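Local coordinates for protein carboxylic ester hydrolase (Aspergillus niger, PDB 7K4O) that hydrolyses carboxylic esters and, as a tannin acyl hydrolase of the tannase family, probably splits galloyl ester bonds of tannins with a serine nucleophile, at residues T141-Y144 with E145-Y148; G171-D174 with S175-L178; S225-V228 with E229-D233; A251-A254 with M255-K258; S427-Y430 with W431-R435. One frame throughout, in Å; residues are numbered along the deposited sequence. Where two conformers were deposited one is given.

Contact 1: T141-Y144 with E145-Y148; sequences TLDY and ETLY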
loop_
_atom_site.group_PDB
_atom_site.type_symbol
_atom_site.label_atom_id
_atom_site.label_comp_id
_atom_site.label_asym_id
_atom_site.label_seq_id
_atom_site.Cartn_x
_atom_site.Cartn_y
_atom_site.Cartn_z
ATOM N N THR A 141 10.952 3.295 -25.867
ATOM C CA THR A 141 11.211 1.833 -25.822
ATOM C C THR A 141 11.241 1.350 -24.365
ATOM O O THR A 141 12.190 1.652 -23.658
ATOM C CB THR A 141 12.533 1.492 -26.499
ATOM O OG1 THR A 141 12.563 2.076 -27.809
ATOM C CG2 THR A 141 12.744 0.013 -26.637
ATOM N N LEU A 142 10.168 0.701 -23.953
ATOM C CA LEU A 142 10.205 0.026 -22.624
ATOM C C LEU A 142 11.188 -1.203 -22.489
ATOM O O LEU A 142 11.508 -2.032 -23.425
ATOM C CB LEU A 142 8.781 -0.480 -22.382
ATOM C CG LEU A 142 8.261 -0.388 -20.958
ATOM C CD1 LEU A 142 7.957 1.047 -20.590
ATOM C CD2 LEU A 142 7.024 -1.250 -20.795
ATOM N N ASP A 143 11.826 -1.265 -21.327
ATOM C CA ASP A 143 12.563 -2.478 -20.947
ATOM C C ASP A 143 11.496 -3.424 -20.366
ATOM O O ASP A 143 11.089 -3.252 -19.170
ATOM C CB ASP A 143 13.635 -2.145 -19.938
ATOM C CG ASP A 143 14.534 -3.305 -19.581
ATOM O OD1 ASP A 143 14.074 -4.454 -19.693
ATOM O OD2 ASP A 143 15.704 -3.061 -19.193
ATOM N N TYR A 144 11.010 -4.358 -21.167
ATOM C CA TYR A 144 9.964 -5.297 -20.673
ATOM C C TYR A 144 10.469 -6.138 -19.504
ATOM O O TYR A 144 9.596 -6.528 -18.674
ATOM C CB TYR A 144 9.453 -6.187 -21.805
ATOM C CG TYR A 144 8.739 -5.434 -22.896
ATOM C CD1 TYR A 144 7.543 -4.784 -22.650
ATOM C CD2 TYR A 144 9.221 -5.416 -24.187
ATOM C CE1 TYR A 144 6.860 -4.089 -23.626
ATOM C CE2 TYR A 144 8.540 -4.737 -25.192
ATOM C CZ TYR A 144 7.363 -4.076 -24.916
ATOM O OH TYR A 144 6.691 -3.436 -25.939
ATOM N N GLU A 145 11.741 -6.463 -19.442
ATOM C CA GLU A 145 12.282 -7.248 -18.318
ATOM C C GLU A 145 12.033 -6.451 -17.021
ATOM O O GLU A 145 11.586 -7.030 -15.994
ATOM C CB GLU A 145 13.757 -7.587 -18.494
ATOM C CG GLU A 145 14.344 -8.302 -17.288
ATOM C CD GLU A 145 13.831 -9.693 -16.978
ATOM O OE1 GLU A 145 14.273 -10.274 -15.891
ATOM O OE2 GLU A 145 13.048 -10.247 -17.767
ATOM N N THR A 146 12.332 -5.152 -17.031
ATOM C CA THR A 146 12.081 -4.292 -15.857
ATOM C C THR A 146 10.609 -4.319 -15.499
ATOM O O THR A 146 10.261 -4.460 -14.307
ATOM C CB THR A 146 12.537 -2.845 -16.086
ATOM O OG1 THR A 146 13.906 -2.854 -16.472
ATOM C CG2 THR A 146 12.298 -1.997 -14.862
ATOM N N LEU A 147 9.727 -4.134 -16.486
ATOM C CA LEU A 147 8.284 -4.141 -16.267
ATOM C C LEU A 147 7.857 -5.438 -15.585
ATOM O O LEU A 147 7.146 -5.361 -14.571
ATOM C CB LEU A 147 7.544 -3.966 -17.600
ATOM C CG LEU A 147 6.050 -4.113 -17.523
ATOM C CD1 LEU A 147 5.434 -2.973 -16.744
ATOM C CD2 LEU A 147 5.395 -4.154 -18.895
ATOM N N TYR A 148 8.263 -6.573 -16.139
ATOM C CA TYR A 148 7.809 -7.881 -15.600
ATOM C C TYR A 148 8.429 -8.125 -14.207
ATOM O O TYR A 148 7.700 -8.673 -13.326
ATOM C CB TYR A 148 8.119 -9.028 -16.566
ATOM C CG TYR A 148 7.003 -9.226 -17.560
ATOM C CD1 TYR A 148 6.861 -8.362 -18.647
ATOM C CD2 TYR A 148 6.113 -10.280 -17.470
ATOM C CE1 TYR A 148 5.832 -8.539 -19.563
ATOM C CE2 TYR A 148 5.060 -10.456 -18.367
ATOM C CZ TYR A 148 4.934 -9.582 -19.443
ATOM O OH TYR A 148 3.949 -9.753 -20.379
#
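Asp143 and Thr146 meet at the start of a helix, where the polar bonds of the contact gather. Asp143 OD1 accepts from Thr146 N at 3.3 Å, with a fairly straight N-H...O angle of 161°. The donor lies well above the carboxylate plane, so the capping bond comes in over the face of the carboxylate. The torsion explains the reach: CG stands anti to the backbone N of Asp143 (chi1 -175°), which carries the carboxylate forward over the first turn. The two side chains run roughly at right angles, and Asp143 CG comes within 3.2 Å of Thr146 OG1. That hydroxyl has its polar partner elsewhere, the carbonyl of Ala134, and the backbone of Asp143 is tied to Met135 in the same neighbouring loop.

Asp143 is thereby the N-cap of helix 144-169, which starts two residues after the short strand 141-142. Its negative charge sits by the helix N-terminus, where it would probably be stabilised by the helix dipole. Regular helical bonds follow at once: Leu147 N gives to Asp143 O at 3.1 Å, in the carbonyl plane, and Tyr148 N gives to Tyr144 O at 2.9 Å. A separate polar approach is made to a ring edge: Tyr144 O lies in the plane of the Tyr148 ring, 3.3 Å from CD1.

The apolar contacts are made by Leu147. Its CD2 lies 3.8 Å from Leu142 CD2, tentatively, since this holds for one of two Leu142 conformers. The same Leu147 methyl reaches the rim of the Tyr144 ring, near its plane, with CD1 4.4 Å away. Leu394 and Thr393 pack against Leu147 and Tyr148 from another loop.

Contact 2: G171-D174 with S175-L178; sequences GMSD and SDKL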
loop_
_atom_site.group_PDB
_atom_site.type_symbol
_atom_site.label_atom_id
_atom_site.label_comp_id
_atom_site.label_asym_id
_atom_site.label_seq_id
_atom_site.Cartn_x
_atom_site.Cartn_y
_atom_site.Cartn_z
ATOM N N GLY A 171 18.800 -26.485 8.301
ATOM C CA GLY A 171 18.729 -27.974 8.353
ATOM C C GLY A 171 17.310 -28.470 8.494
ATOM O O GLY A 171 17.084 -29.520 9.178
ATOM N N MET A 172 16.352 -27.784 7.884
ATOM C CA MET A 172 14.943 -28.248 7.908
ATOM C C MET A 172 14.813 -29.509 7.054
ATOM O O MET A 172 15.370 -29.611 5.951
ATOM C CB MET A 172 13.993 -27.174 7.391
ATOM C CG MET A 172 13.966 -25.948 8.271
ATOM S SD MET A 172 12.835 -24.670 7.733
ATOM C CE MET A 172 11.272 -25.499 8.010
ATOM N N SER A 173 14.007 -30.471 7.480
ATOM C CA SER A 173 13.759 -31.651 6.640
ATOM C C SER A 173 12.735 -31.286 5.591
ATOM O O SER A 173 12.007 -30.305 5.754
ATOM C CB SER A 173 13.303 -32.811 7.523
ATOM O OG SER A 173 11.954 -32.541 7.898
ATOM N N ASP A 174 12.575 -32.113 4.564
ATOM C CA ASP A 174 11.549 -31.827 3.551
ATOM C C ASP A 174 10.145 -31.839 4.145
ATOM O O ASP A 174 9.321 -31.066 3.698
ATOM C CB ASP A 174 11.671 -32.817 2.403
ATOM C CG ASP A 174 12.820 -32.426 1.472
ATOM O OD1 ASP A 174 13.290 -31.247 1.546
ATOM O OD2 ASP A 174 13.282 -33.313 0.736
ATOM N N SER A 175 9.880 -32.608 5.212
ATOM C CA SER A 175 8.532 -32.608 5.822
ATOM C C SER A 175 8.324 -31.415 6.753
ATOM O O SER A 175 7.192 -31.065 7.004
ATOM C CB SER A 175 8.230 -33.884 6.606
ATOM O OG SER A 175 8.434 -35.005 5.776
ATOM N N ASP A 176 9.378 -30.837 7.280
ATOM C CA ASP A 176 9.242 -29.715 8.229
ATOM C C ASP A 176 8.516 -28.544 7.556
ATOM O O ASP A 176 8.948 -28.106 6.441
ATOM C CB ASP A 176 10.593 -29.243 8.735
ATOM C CG ASP A 176 11.314 -30.141 9.723
ATOM O OD1 ASP A 176 10.632 -30.908 10.438
ATOM O OD2 ASP A 176 12.545 -30.012 9.805
ATOM N N LYS A 177 7.453 -28.077 8.161
ATOM C CA LYS A 177 6.645 -26.963 7.602
ATOM C C LYS A 177 7.434 -25.640 7.742
ATOM O O LYS A 177 7.838 -25.228 8.849
ATOM C CB LYS A 177 5.335 -26.834 8.333
ATOM C CG LYS A 177 4.422 -25.703 7.901
ATOM C CD LYS A 177 3.942 -25.713 6.515
ATOM C CE LYS A 177 2.805 -24.720 6.213
ATOM N NZ LYS A 177 2.853 -24.240 4.780
ATOM N N LEU A 178 7.544 -24.903 6.631
ATOM C CA LEU A 178 8.082 -23.510 6.649
ATOM C C LEU A 178 6.886 -22.580 6.460
ATOM O O LEU A 178 6.259 -22.586 5.387
ATOM C CB LEU A 178 9.110 -23.331 5.536
ATOM C CG LEU A 178 9.661 -21.900 5.425
ATOM C CD1 LEU A 178 10.445 -21.484 6.672
ATOM C CD2 LEU A 178 10.520 -21.819 4.192
HETATM O O HOH W 1 6.756 -29.323 4.303
#
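Asp176 OD2 takes the backbone N-H of Ser173 at 2.8 Å, a nearly straight bond (168°) that arrives from above the carboxylate plane, and the same oxygen is a ligand of a zinc ion. In return, Asp176 N points back to Ser173. It gives to Ser173 OG at 3.1 Å and, weakly, to Ser173 O. The hydroxyl reaches this N-H because OG lies between the backbone N and the carbonyl carbon of its own residue (chi1 75°), which turns it over the bend. Two residues thus hold each other through both backbone and side chain, closing the turn that follows the Schellman motif at Gly171 and leads from helix 144-169 to strand 179-185.

Beside this polar turn, Met172 curls at its last torsion so that CE rests 3.9 Å from Leu178 CB and 3.5 Å from Lys177 O, the side chains of Met172 and Leu178 crossing almost perpendicularly. Leu178 packs on Lys163, Thr166 and Arg167 of helix 144-169, and Asp176 O accepts from Arg167 NH1.

With an N-H donor and a metal on one oxygen, the Asp176 carboxylate is probably kept in its charged form, and the N-H of Ser173 probably acts as a second-shell group that helps orient this surface zinc ligand.

Contact 3: S225-V228 with E229-D233; sequences SNVV and EKTLD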
loop_
_atom_site.group_PDB
_atom_site.type_symbol
_atom_site.label_atom_id
_atom_site.label_comp_id
_atom_site.label_asym_id
_atom_site.label_seq_id
_atom_site.Cartn_x
_atom_site.Cartn_y
_atom_site.Cartn_z
ATOM N N SER A 225 -7.240 16.098 -9.267
ATOM C CA SER A 225 -7.277 17.409 -8.567
ATOM C C SER A 225 -6.693 18.526 -9.463
ATOM O O SER A 225 -7.304 19.606 -9.543
ATOM C CB SER A 225 -6.548 17.341 -7.278
ATOM O OG SER A 225 -7.257 16.527 -6.363
ATOM N N ASN A 226 -5.550 18.299 -10.078
ATOM C CA ASN A 226 -4.924 19.252 -11.028
ATOM C C ASN A 226 -5.936 19.622 -12.122
ATOM O O ASN A 226 -6.073 20.846 -12.454
ATOM C CB ASN A 226 -3.694 18.676 -11.708
ATOM C CG ASN A 226 -2.443 18.535 -10.880
ATOM O OD1 ASN A 226 -1.612 17.676 -11.192
ATOM N ND2 ASN A 226 -2.266 19.360 -9.862
ATOM N N VAL A 227 -6.631 18.645 -12.693
ATOM C CA VAL A 227 -7.521 18.902 -13.846
ATOM C C VAL A 227 -8.798 19.599 -13.357
ATOM O O VAL A 227 -9.348 20.447 -14.093
ATOM C CB VAL A 227 -7.757 17.621 -14.648
ATOM C CG1 VAL A 227 -8.819 17.824 -15.697
ATOM C CG2 VAL A 227 -6.435 17.150 -15.269
ATOM N N VAL A 228 -9.240 19.316 -12.140
ATOM C CA VAL A 228 -10.393 20.050 -11.543
ATOM C C VAL A 228 -10.010 21.532 -11.437
ATOM O O VAL A 228 -10.842 22.396 -11.790
ATOM C CB VAL A 228 -10.798 19.512 -10.157
ATOM C CG1 VAL A 228 -11.774 20.463 -9.469
ATOM C CG2 VAL A 228 -11.409 18.118 -10.261
ATOM N N GLU A 229 -8.839 21.816 -10.911
ATOM C CA GLU A 229 -8.374 23.211 -10.715
ATOM C C GLU A 229 -8.322 23.895 -12.093
ATOM O O GLU A 229 -8.764 25.063 -12.209
ATOM C CB GLU A 229 -7.019 23.246 -10.039
ATOM C CG GLU A 229 -7.076 22.787 -8.599
ATOM C CD GLU A 229 -5.742 22.552 -7.927
ATOM O OE1 GLU A 229 -4.684 22.594 -8.590
ATOM O OE2 GLU A 229 -5.770 22.373 -6.704
ATOM N N LYS A 230 -7.773 23.229 -13.092
ATOM C CA LYS A 230 -7.682 23.806 -14.465
ATOM C C LYS A 230 -9.084 24.026 -15.017
ATOM O O LYS A 230 -9.346 25.101 -15.594
ATOM C CB LYS A 230 -7.005 22.857 -15.451
ATOM C CG LYS A 230 -5.492 22.863 -15.490
ATOM C CD LYS A 230 -4.993 21.726 -16.378
ATOM C CE LYS A 230 -5.628 21.681 -17.755
ATOM N NZ LYS A 230 -5.056 22.739 -18.608
ATOM N N THR A 231 -9.945 23.035 -14.904
ATOM C CA THR A 231 -11.288 23.069 -15.498
ATOM C C THR A 231 -12.135 24.199 -14.868
ATOM O O THR A 231 -12.848 24.887 -15.619
ATOM C CB THR A 231 -11.980 21.726 -15.334
ATOM O OG1 THR A 231 -11.203 20.729 -16.001
ATOM C CG2 THR A 231 -13.365 21.738 -15.928
ATOM N N LEU A 232 -12.102 24.367 -13.547
ATOM C CA LEU A 232 -12.870 25.415 -12.835
ATOM C C LEU A 232 -12.066 26.719 -12.767
ATOM O O LEU A 232 -12.597 27.699 -12.254
ATOM C CB LEU A 232 -13.232 24.905 -11.441
ATOM C CG LEU A 232 -14.197 23.724 -11.421
ATOM C CD1 LEU A 232 -14.357 23.182 -10.000
ATOM C CD2 LEU A 232 -15.549 24.080 -12.048
ATOM N N ASP A 233 -10.840 26.723 -13.275
ATOM C CA ASP A 233 -9.895 27.864 -13.276
ATOM C C ASP A 233 -9.826 28.468 -11.877
ATOM O O ASP A 233 -10.092 29.662 -11.716
ATOM C CB ASP A 233 -10.310 28.931 -14.300
ATOM C CG ASP A 233 -9.244 30.005 -14.503
ATOM O OD1 ASP A 233 -8.041 29.698 -14.352
ATOM O OD2 ASP A 233 -9.617 31.154 -14.782
#
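Ser225 O receives Glu229 N at 3.0 Å, and the Glu229 side chain lies back along that same carbonyl, with CG 3.3 Å from Ser225 O. The chain is extended beyond CG, and it also touches Pro236 and Ala334. Next, Asn226 O takes Lys230 N at 3.0 Å. The Asn226 amide faces away from the following turn: OD1 accepts from Asp350 N and ND2 gives to Asp348 O, so both ends of this buried amide are satisfied by one loop.

Val227 O is gripped twice. Thr231 N comes to it at 2.8 Å and Thr231 OG1 at 2.7 Å, the two donors arriving from opposite faces of the carbonyl plane. The hydroxyl stands 37° out of that plane, away from the usual lone-pair direction. It is brought there because OG1 lies anti to the carbonyl carbon of Thr231 (chi1 -61°), folded back over the preceding turn. This i to i-4 bond of a threonine hydroxyl is a common way for such a side chain to settle its proton inside an alpha-helix, here in the last turns of helix 224-232. That helix closes with a Schellman motif in which Asp233, with positive phi, is the C-prime residue: Tyr234 N turns back to Glu229 O and, weakly, Asp233 N to Lys230 O.

Val228 O accepts Leu232 N at 2.9 Å. Their side chains lie side by side and point the same way, with Val228 CG1 3.8 Å from Leu232 CD1. Both rest on Thr308 of helix 300-310, whereas Tyr376 of helix 376-390 covers Val227, Val228 and Thr231.

Contact 4: A251-A254 with M255-K258; sequences ACDA and MDGK. With CA (calcium ion), chain K.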
loop_
_atom_site.group_PDB
_atom_site.type_symbol
_atom_site.label_atom_id
_atom_site.label_comp_id
_atom_site.label_asym_id
_atom_site.label_seq_id
_atom_site.Cartn_x
_atom_site.Cartn_y
_atom_site.Cartn_z
ATOM N N ALA A 251 -16.557 18.457 12.309
ATOM C CA ALA A 251 -17.991 18.175 12.091
ATOM C C ALA A 251 -18.263 16.670 12.164
ATOM O O ALA A 251 -19.397 16.307 12.440
ATOM C CB ALA A 251 -18.456 18.757 10.775
ATOM N N CYS A 252 -17.287 15.798 11.881
ATOM C CA CYS A 252 -17.574 14.350 11.664
ATOM C C CYS A 252 -16.968 13.512 12.793
ATOM O O CYS A 252 -17.350 12.335 12.887
ATOM C CB CYS A 252 -17.037 13.915 10.303
ATOM S SG CYS A 252 -17.917 14.703 8.923
ATOM N N ASP A 253 -16.140 14.108 13.659
ATOM C CA ASP A 253 -15.520 13.406 14.815
ATOM C C ASP A 253 -16.546 12.572 15.582
ATOM O O ASP A 253 -16.296 11.347 15.809
ATOM C CB ASP A 253 -14.814 14.391 15.708
ATOM C CG ASP A 253 -14.204 13.769 16.947
ATOM O OD1 ASP A 253 -13.981 12.522 16.968
ATOM O OD2 ASP A 253 -13.916 14.553 17.883
ATOM N N ALA A 254 -17.667 13.199 15.971
ATOM C CA ALA A 254 -18.649 12.618 16.915
ATOM C C ALA A 254 -19.563 11.622 16.209
ATOM O O ALA A 254 -20.318 10.923 16.867
ATOM C CB ALA A 254 -19.443 13.725 17.575
ATOM N N MET A 255 -19.532 11.525 14.884
ATOM C CA MET A 255 -20.446 10.583 14.183
ATOM C C MET A 255 -20.103 9.107 14.484
ATOM O O MET A 255 -20.985 8.234 14.310
ATOM C CB MET A 255 -20.380 10.818 12.680
ATOM C CG MET A 255 -21.047 12.117 12.241
ATOM S SD MET A 255 -20.695 12.351 10.456
ATOM C CE MET A 255 -21.417 13.970 10.119
ATOM N N ASP A 256 -18.902 8.837 14.972
ATOM C CA ASP A 256 -18.489 7.464 15.379
ATOM C C ASP A 256 -18.838 7.195 16.860
ATOM O O ASP A 256 -18.565 6.077 17.339
ATOM C CB ASP A 256 -17.000 7.266 15.101
ATOM C CG ASP A 256 -16.065 8.310 15.661
ATOM O OD1 ASP A 256 -16.199 8.652 16.875
ATOM O OD2 ASP A 256 -15.184 8.754 14.907
ATOM N N GLY A 257 -19.448 8.158 17.566
ATOM C CA GLY A 257 -19.887 7.989 18.972
ATOM C C GLY A 257 -18.786 8.288 19.970
ATOM O O GLY A 257 -19.005 8.152 21.205
ATOM N N LYS A 258 -17.625 8.707 19.496
ATOM C CA LYS A 258 -16.475 8.975 20.369
ATOM C C LYS A 258 -15.872 10.310 19.985
ATOM O O LYS A 258 -15.392 10.473 18.868
ATOM C CB LYS A 258 -15.430 7.857 20.325
ATOM C CG LYS A 258 -14.345 8.047 21.374
ATOM C CD LYS A 258 -13.340 6.938 21.487
ATOM C CE LYS A 258 -12.538 7.135 22.757
ATOM N NZ LYS A 258 -11.271 6.405 22.691
HETATM CA CA CA K . -14.433 10.152 16.763
HETATM O O HOH W 2 -16.417 9.719 12.657
HETATM O O HOH W 3 -13.319 7.842 17.097
#
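Met255 and Cys252 meet along the whole methionine side chain. CB begins beside Cys252 O at 3.4 Å, and CG keeps to the same carbonyl. SD then passes Cys252 CA and SG at about equal distance, and CE ends 3.8 Å from Cys252 SG, with Ala251 O close by. The course is set by a CG anti to the carbonyl carbon of Met255 (chi1 -72°) and an extended chain beyond it, which lays the thioether against Cys252 SG, the sulfur bonded to Cys269. Leu268 and Asp272 of helix 266-272 also touch this side chain.

The backbone here turns tightly. Met255 N gives to Cys252 O at 3.1 Å and Gly257 N to Ala254 O at 3.0 Å; both donors stand about 60° above the carbonyl planes, as fits the 3-10 segment after helix 238-252. The turn brings the oxygens of a calcium loop together. Asp253 binds the ion through both its backbone O and OD1, each at 2.4 Å, and Asp256 binds it bidentately through OD1 and OD2. Lys258 O and a water add two more ligands, and Asp260 and Val262 complete the site.

Asp256 OD1 has a further task: it accepts Lys258 N at 3.0 Å, an Asx turn that probably helps to direct the Lys258 carbonyl to the metal. Its partner OD2 takes the N-H of Ala264 and a water that bridges it to Cys252 O. Asp253 OD2, turned from the ion, accepts Trp261 N. The calcium charge probably offsets the closeness of the two carboxylates, whose Asp253 OD1 and Asp256 OD2 lie 4.5 Å apart.

Contact 5: S427-Y430 with W431-R435; sequences SIRY and WESVR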
loop_
_atom_site.group_PDB
_atom_site.type_symbol
_atom_site.label_atom_id
_atom_site.label_comp_id
_atom_site.label_asym_id
_atom_site.label_seq_id
_atom_site.Cartn_x
_atom_site.Cartn_y
_atom_site.Cartn_z
ATOM N N SER A 427 -9.596 -0.075 -1.744
ATOM C CA SER A 427 -9.413 -1.392 -1.063
ATOM C C SER A 427 -10.745 -2.088 -0.919
ATOM O O SER A 427 -10.824 -3.305 -1.160
ATOM C CB SER A 427 -8.687 -1.231 0.260
ATOM O OG SER A 427 -7.322 -0.903 0.070
ATOM N N ILE A 428 -11.811 -1.386 -0.487
ATOM C CA ILE A 428 -13.141 -2.019 -0.408
ATOM C C ILE A 428 -13.496 -2.597 -1.766
ATOM O O ILE A 428 -14.029 -3.718 -1.856
ATOM C CB ILE A 428 -14.200 -0.997 0.080
ATOM C CG1 ILE A 428 -14.149 -0.750 1.591
ATOM C CG2 ILE A 428 -15.556 -1.516 -0.291
ATOM C CD1 ILE A 428 -12.963 -0.056 2.086
ATOM N N ARG A 429 -13.257 -1.840 -2.835
ATOM C CA ARG A 429 -13.677 -2.321 -4.157
ATOM C C ARG A 429 -13.073 -3.689 -4.487
ATOM O O ARG A 429 -13.742 -4.538 -5.058
ATOM C CB ARG A 429 -13.350 -1.309 -5.256
ATOM C CG ARG A 429 -13.981 -1.765 -6.573
ATOM C CD ARG A 429 -13.733 -0.733 -7.674
ATOM N NE ARG A 429 -14.387 -1.106 -8.898
ATOM C CZ ARG A 429 -15.636 -0.741 -9.253
ATOM N NH1 ARG A 429 -16.359 0.058 -8.482
ATOM N NH2 ARG A 429 -16.144 -1.148 -10.403
ATOM N N TYR A 430 -11.796 -3.877 -4.195
ATOM C CA TYR A 430 -11.151 -5.162 -4.552
ATOM C C TYR A 430 -11.748 -6.301 -3.733
ATOM O O TYR A 430 -12.000 -7.385 -4.294
ATOM C CB TYR A 430 -9.641 -5.092 -4.378
ATOM C CG TYR A 430 -8.979 -6.373 -4.804
ATOM C CD1 TYR A 430 -8.999 -6.798 -6.135
ATOM C CD2 TYR A 430 -8.381 -7.218 -3.867
ATOM C CE1 TYR A 430 -8.438 -8.009 -6.526
ATOM C CE2 TYR A 430 -7.790 -8.409 -4.241
ATOM C CZ TYR A 430 -7.818 -8.808 -5.564
ATOM O OH TYR A 430 -7.254 -10.007 -5.888
ATOM N N TRP A 431 -11.947 -6.081 -2.434
ATOM C CA TRP A 431 -12.548 -7.142 -1.593
ATOM C C TRP A 431 -13.923 -7.493 -2.155
ATOM O O TRP A 431 -14.282 -8.686 -2.282
ATOM C CB TRP A 431 -12.591 -6.676 -0.137
ATOM C CG TRP A 431 -13.136 -7.668 0.842
ATOM C CD1 TRP A 431 -12.398 -8.471 1.673
ATOM C CD2 TRP A 431 -14.520 -7.895 1.170
ATOM N NE1 TRP A 431 -13.231 -9.181 2.504
ATOM C CE2 TRP A 431 -14.536 -8.868 2.199
ATOM C CE3 TRP A 431 -15.746 -7.388 0.714
ATOM C CZ2 TRP A 431 -15.721 -9.311 2.770
ATOM C CZ3 TRP A 431 -16.913 -7.834 1.286
ATOM C CH2 TRP A 431 -16.892 -8.805 2.281
ATOM N N GLU A 432 -14.690 -6.497 -2.584
ATOM C CA GLU A 432 -16.016 -6.795 -3.169
ATOM C C GLU A 432 -15.918 -7.525 -4.515
ATOM O O GLU A 432 -16.764 -8.347 -4.803
ATOM C CB GLU A 432 -16.803 -5.490 -3.337
ATOM C CG GLU A 432 -17.130 -4.732 -2.052
ATOM C CD GLU A 432 -18.157 -5.401 -1.154
ATOM O OE1 GLU A 432 -18.654 -6.460 -1.529
ATOM O OE2 GLU A 432 -18.452 -4.810 -0.081
ATOM N N SER A 433 -14.899 -7.213 -5.312
ATOM C CA SER A 433 -14.627 -7.878 -6.605
ATOM C C SER A 433 -14.372 -9.345 -6.327
ATOM O O SER A 433 -14.944 -10.230 -7.022
ATOM C CB SER A 433 -13.466 -7.242 -7.332
ATOM O OG SER A 433 -13.880 -5.960 -7.815
ATOM N N VAL A 434 -13.489 -9.624 -5.372
ATOM C CA VAL A 434 -13.138 -11.018 -5.026
ATOM C C VAL A 434 -14.388 -11.748 -4.528
ATOM O O VAL A 434 -14.677 -12.895 -4.976
ATOM C CB VAL A 434 -11.989 -11.068 -4.007
ATOM C CG1 VAL A 434 -11.708 -12.495 -3.568
ATOM C CG2 VAL A 434 -10.727 -10.480 -4.583
ATOM N N ARG A 435 -15.116 -11.108 -3.642
ATOM C CA ARG A 435 -16.343 -11.695 -3.065
ATOM C C ARG A 435 -17.278 -12.115 -4.203
ATOM O O ARG A 435 -17.753 -13.285 -4.232
ATOM C CB ARG A 435 -17.018 -10.759 -2.055
ATOM C CG ARG A 435 -18.319 -11.336 -1.481
ATOM C CD ARG A 435 -19.088 -10.324 -0.646
ATOM N NE ARG A 435 -19.429 -9.193 -1.492
ATOM C CZ ARG A 435 -20.391 -9.183 -2.416
ATOM N NH1 ARG A 435 -21.134 -10.238 -2.659
ATOM N NH2 ARG A 435 -20.584 -8.076 -3.132
#
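Regular i to i-4 bonds join Ser427-Tyr430 to Trp431-Arg435, loosest at Trp431 N to Ser427 O (3.3 Å) and shorter at Val434 N to Tyr430 O (2.9 Å, 167°). Among the side chains there is a CH-pi contact: Val434 CG2 sits over one face of the Tyr430 ring, 3.8 Å from its centroid and 23° off the normal. It is displaced toward the hydroxyl end, with CZ as its nearest ring atom at 3.5 Å. The ring gets there with CG anti to the backbone N (chi1 -177°), leaning along the helix toward the next turn, and its OH bonds to Trp398 O.

On another side, Ile428 CG2 and Glu432 CG run alongside each other at 4.0 Å. Glu432 OE1 is held by Arg435 NE at 2.8 Å and NH2 at 3.0 Å, a side-on salt bridge to a single oxygen lying in the guanidinium plane. OE2 takes the Tyr444 hydroxyl and Trp517 NE1, so the buried carboxylate is probably kept ionised.

Helix 425-438 packs on the edge strand 455-460 of the central sheet through Ser427, Ile428, Tyr430 and Trp431. Trp431 meets the Tyr455 ring edge-to-face, gives NE1 to Tyr455 O, and touches Ala448, Leu451 and Asn452 of helix 444-452.

Contacts 3 and 5 are buried stretches of alpha-helix, contact 2 is a surface loop, and contacts 1 and 4 lie between. Contacts 1 and 2 mark the two ends of helix 144-169, a side-chain cap before it and a metal-bound turn after it, their centres about 37 Å apart. Contacts 3 and 4 close the consecutive helices 224-232 and 238-252, one by a Schellman motif, the other in a calcium loop. Contact 5, its centre about 15 Å from that of the chain, packs on edge strand 455-460, while contact 2 runs into strand 179-185. Carboxylates accordingly serve different partners: a helix N-H at 1, metal together with backbone N-H at 2 and 4, an arginine among others at 5.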